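Local coordinates for inactivation-no-after-potential D protein (Drosophila melanogaster, PDB 2QKV) that probably acts as a scaffold in fly vision, its fifth PDZ domain being a peptide-binding module of the signalling complex in photoreceptor membranes, at residues 58-63 against 77-82. The protein carries 1 engineered substitution. Sequence-based numbering, arbitrary orientation.
Sequences KFNGDA and KGANGK
The backbones of 58-63 and 77-82 stay well apart, Asn60 CA and Lys82 CA lying 8.1 Å from each other, and the side chains of Phe59 and Asn60 bridge the gap, to the methyl of Ala79 and the backbone O of Lys82. In this PDZ domain the first segment holds a type I' turn, Phe59 to Asp62, joining strands 55-59 and 62-63 in a hairpin closed by paired backbone bonds of Phe59 and Asp62; the second is the loop leading from helix 69-77 into strand 82-88. Phe59 holds CG opposite its backbone N (chi1 -174°), which sends the ring out toward the loop, where the methyl of Ala79 meets its far edge in the ring plane, CB 3.7 Å from CZ. The same ring packs on Leu75 and Phe76 of the helix and on Val83 and Met85 of the strand, so the methyl adds to a hydrophobic core between helix and sheet. Asn60, at a left-handed turn position, points its amide the same way. ND2 donates to Lys82 O at 3.2 Å, a bent bond with an N-H...O angle of 145°, and Lys82 O lies somewhat out of the plane of the Asn60 amide. OD1 accepts from the backbone N of Ser84, so both ends of the amide are engaged and its flip is fixed. An alanine in place of Asn60 loses both bonds, and would probably leave Lys82 O and Ser84 N without these side-chain partners and the hairpin less firmly tied to the strand's start. Besides donating to Lys82 O, Asn60 ND2 lies 4.1 Å from Ala79 CB.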
ATOM      1  N   LYS A  58       8.101  -4.859 -15.567  1.00  8.21           N
ATOM      2  CA  LYS A  58       9.483  -4.389 -15.642  1.00  8.47           C
ATOM      3  C   LYS A  58       9.593  -3.516 -16.888  1.00  8.74           C
ATOM      4  O   LYS A  58       9.047  -3.847 -17.929  1.00  8.39           O
ATOM      5  CB  LYS A  58      10.480  -5.556 -15.709  1.00  8.76           C
ATOM      6  CG  LYS A  58      11.937  -5.096 -15.576  1.00 10.21           C
ATOM      7  CD  LYS A  58      12.914  -6.241 -15.362  1.00 16.07           C
ATOM      8  CE  LYS A  58      12.762  -6.829 -13.969  1.00 19.51           C
ATOM      9  NZ  LYS A  58      13.876  -7.761 -13.607  1.00 22.84           N
ATOM     10  N   PHE A  59      10.277  -2.387 -16.769  1.00  9.25           N
ATOM     11  CA  PHE A  59      10.406  -1.478 -17.902  1.00  9.09           C
ATOM     12  C   PHE A  59      11.867  -1.094 -18.040  1.00  9.89           C
ATOM     13  O   PHE A  59      12.451  -0.537 -17.118  1.00 11.46           O
ATOM     14  CB  PHE A  59       9.561  -0.212 -17.682  1.00  9.18           C
ATOM     15  CG  PHE A  59       9.527   0.697 -18.880  1.00  8.53           C
ATOM     16  CD1 PHE A  59       8.593   0.490 -19.892  1.00  8.34           C
ATOM     17  CD2 PHE A  59      10.472   1.709 -19.033  1.00 10.57           C
ATOM     18  CE1 PHE A  59       8.594   1.272 -21.052  1.00 12.21           C
ATOM     19  CE2 PHE A  59      10.482   2.501 -20.198  1.00  9.56           C
ATOM     20  CZ  PHE A  59       9.538   2.277 -21.205  1.00 10.87           C
ATOM     21  N   ASN A  60      12.444  -1.398 -19.199  1.00 12.30           N
ATOM     22  CA  ASN A  60      13.847  -1.126 -19.478  1.00 12.30           C
ATOM     23  C   ASN A  60      14.771  -1.469 -18.317  1.00 12.87           C
ATOM     24  O   ASN A  60      15.618  -0.663 -17.921  1.00 14.22           O
ATOM     25  CB  ASN A  60      14.050   0.335 -19.901  1.00 12.60           C
ATOM     26  CG  ASN A  60      13.612   0.596 -21.328  1.00 16.20           C
ATOM     27  OD1 ASN A  60      13.200  -0.320 -22.035  1.00 18.23           O
ATOM     28  ND2 ASN A  60      13.705   1.850 -21.766  1.00 14.19           N
ATOM     29  N   GLY A  61      14.582  -2.664 -17.765  1.00 12.45           N
ATOM     30  CA  GLY A  61      15.421  -3.145 -16.682  1.00 13.84           C
ATOM     31  C   GLY A  61      14.998  -2.822 -15.264  1.00 12.97           C
ATOM     32  O   GLY A  61      15.501  -3.436 -14.323  1.00 15.00           O
ATOM     33  N   ASP A  62      14.089  -1.866 -15.089  1.00 11.67           N
ATOM     34  CA  ASP A  62      13.648  -1.513 -13.747  1.00 11.56           C
ATOM     35  C   ASP A  62      12.366  -2.236 -13.360  1.00  9.64           C
ATOM     36  O   ASP A  62      11.348  -2.104 -14.042  1.00  9.51           O
ATOM     37  CB  ASP A  62      13.423  -0.000 -13.634  1.00 10.48           C
ATOM     38  CG  ASP A  62      14.720   0.783 -13.592  1.00 12.09           C
ATOM     39  OD1 ASP A  62      15.624   0.396 -12.821  1.00 14.27           O
ATOM     40  OD2 ASP A  62      14.826   1.794 -14.312  1.00 14.35           O
ATOM     41  N   ALA A  63      12.424  -2.994 -12.266  1.00  9.03           N
ATOM     42  CA  ALA A  63      11.246  -3.700 -11.770  1.00  9.58           C
ATOM     43  C   ALA A  63      10.249  -2.645 -11.298  1.00  9.37           C
ATOM     44  O   ALA A  63      10.627  -1.699 -10.603  1.00  9.62           O
ATOM     45  CB  ALA A  63      11.633  -4.620 -10.615  1.00 10.22           C
ATOM     46  N   LYS A  77       7.751   7.656 -19.734  1.00 12.40           N
ATOM     47  CA  LYS A  77       7.844   8.930 -20.439  1.00 14.39           C
ATOM     48  C   LYS A  77       9.258   9.254 -20.903  1.00 14.17           C
ATOM     49  O   LYS A  77       9.444   9.918 -21.921  1.00 15.06           O
ATOM     50  CB  LYS A  77       7.322  10.059 -19.545  1.00 17.09           C
ATOM     51  CG  LYS A  77       6.932  11.341 -20.281  1.00 22.92           C
ATOM     52  CD  LYS A  77       5.566  11.200 -20.943  1.00 25.02           C
ATOM     53  CE  LYS A  77       5.050  12.531 -21.454  1.00 28.92           C
ATOM     54  NZ  LYS A  77       3.648  12.426 -21.952  1.00 33.07           N
ATOM     55  N   GLY A  78      10.249   8.767 -20.167  1.00 13.61           N
ATOM     56  CA  GLY A  78      11.636   9.041 -20.504  1.00 15.88           C
ATOM     57  C   GLY A  78      12.254   8.176 -21.587  1.00 17.30           C
ATOM     58  O   GLY A  78      13.400   8.409 -21.982  1.00 17.90           O
ATOM     59  N   ALA A  79      11.524   7.176 -22.073  1.00 16.37           N
ATOM     60  CA  ALA A  79      12.048   6.296 -23.113  1.00 17.58           C
ATOM     61  C   ALA A  79      11.848   6.912 -24.497  1.00 19.32           C
ATOM     62  O   ALA A  79      10.718   7.037 -24.968  1.00 20.32           O
ATOM     63  CB  ALA A  79      11.353   4.936 -23.046  1.00 17.23           C
ATOM     64  N   ASN A  80      12.947   7.279 -25.148  1.00 19.20           N
ATOM     65  CA  ASN A  80      12.883   7.887 -26.478  1.00 21.38           C
ATOM     66  C   ASN A  80      13.197   6.904 -27.594  1.00 21.83           C
ATOM     67  O   ASN A  80      12.933   7.191 -28.765  1.00 24.71           O
ATOM     68  CB  ASN A  80      13.874   9.044 -26.586  1.00 22.91           C
ATOM     69  CG  ASN A  80      13.527  10.199 -25.682  1.00 24.81           C
ATOM     70  OD1 ASN A  80      14.415  10.841 -25.115  1.00 29.23           O
ATOM     71  ND2 ASN A  80      12.239  10.485 -25.550  1.00 25.97           N
ATOM     72  N   GLY A  81      13.778   5.763 -27.236  1.00 20.55           N
ATOM     73  CA  GLY A  81      14.139   4.776 -28.237  1.00 19.96           C
ATOM     74  C   GLY A  81      13.759   3.351 -27.882  1.00 17.96           C
ATOM     75  O   GLY A  81      12.586   2.988 -27.911  1.00 19.09           O
ATOM     76  N   LYS A  82      14.757   2.542 -27.553  1.00 18.40           N
ATOM     77  CA  LYS A  82      14.512   1.148 -27.207  1.00 19.81           C
ATOM     78  C   LYS A  82      13.626   0.988 -25.978  1.00 18.54           C
ATOM     79  O   LYS A  82      13.815   1.660 -24.964  1.00 17.42           O
ATOM     80  CB  LYS A  82      15.838   0.411 -26.983  1.00 22.65           C
ATOM     81  CG  LYS A  82      16.622   0.111 -28.256  1.00 27.99           C
ATOM     82  CD  LYS A  82      15.850  -0.821 -29.186  1.00 32.22           C
ATOM     83  CE  LYS A  82      16.702  -1.267 -30.371  1.00 34.44           C
ATOM     84  NZ  LYS A  82      15.892  -1.999 -31.389  1.00 37.07           N
TER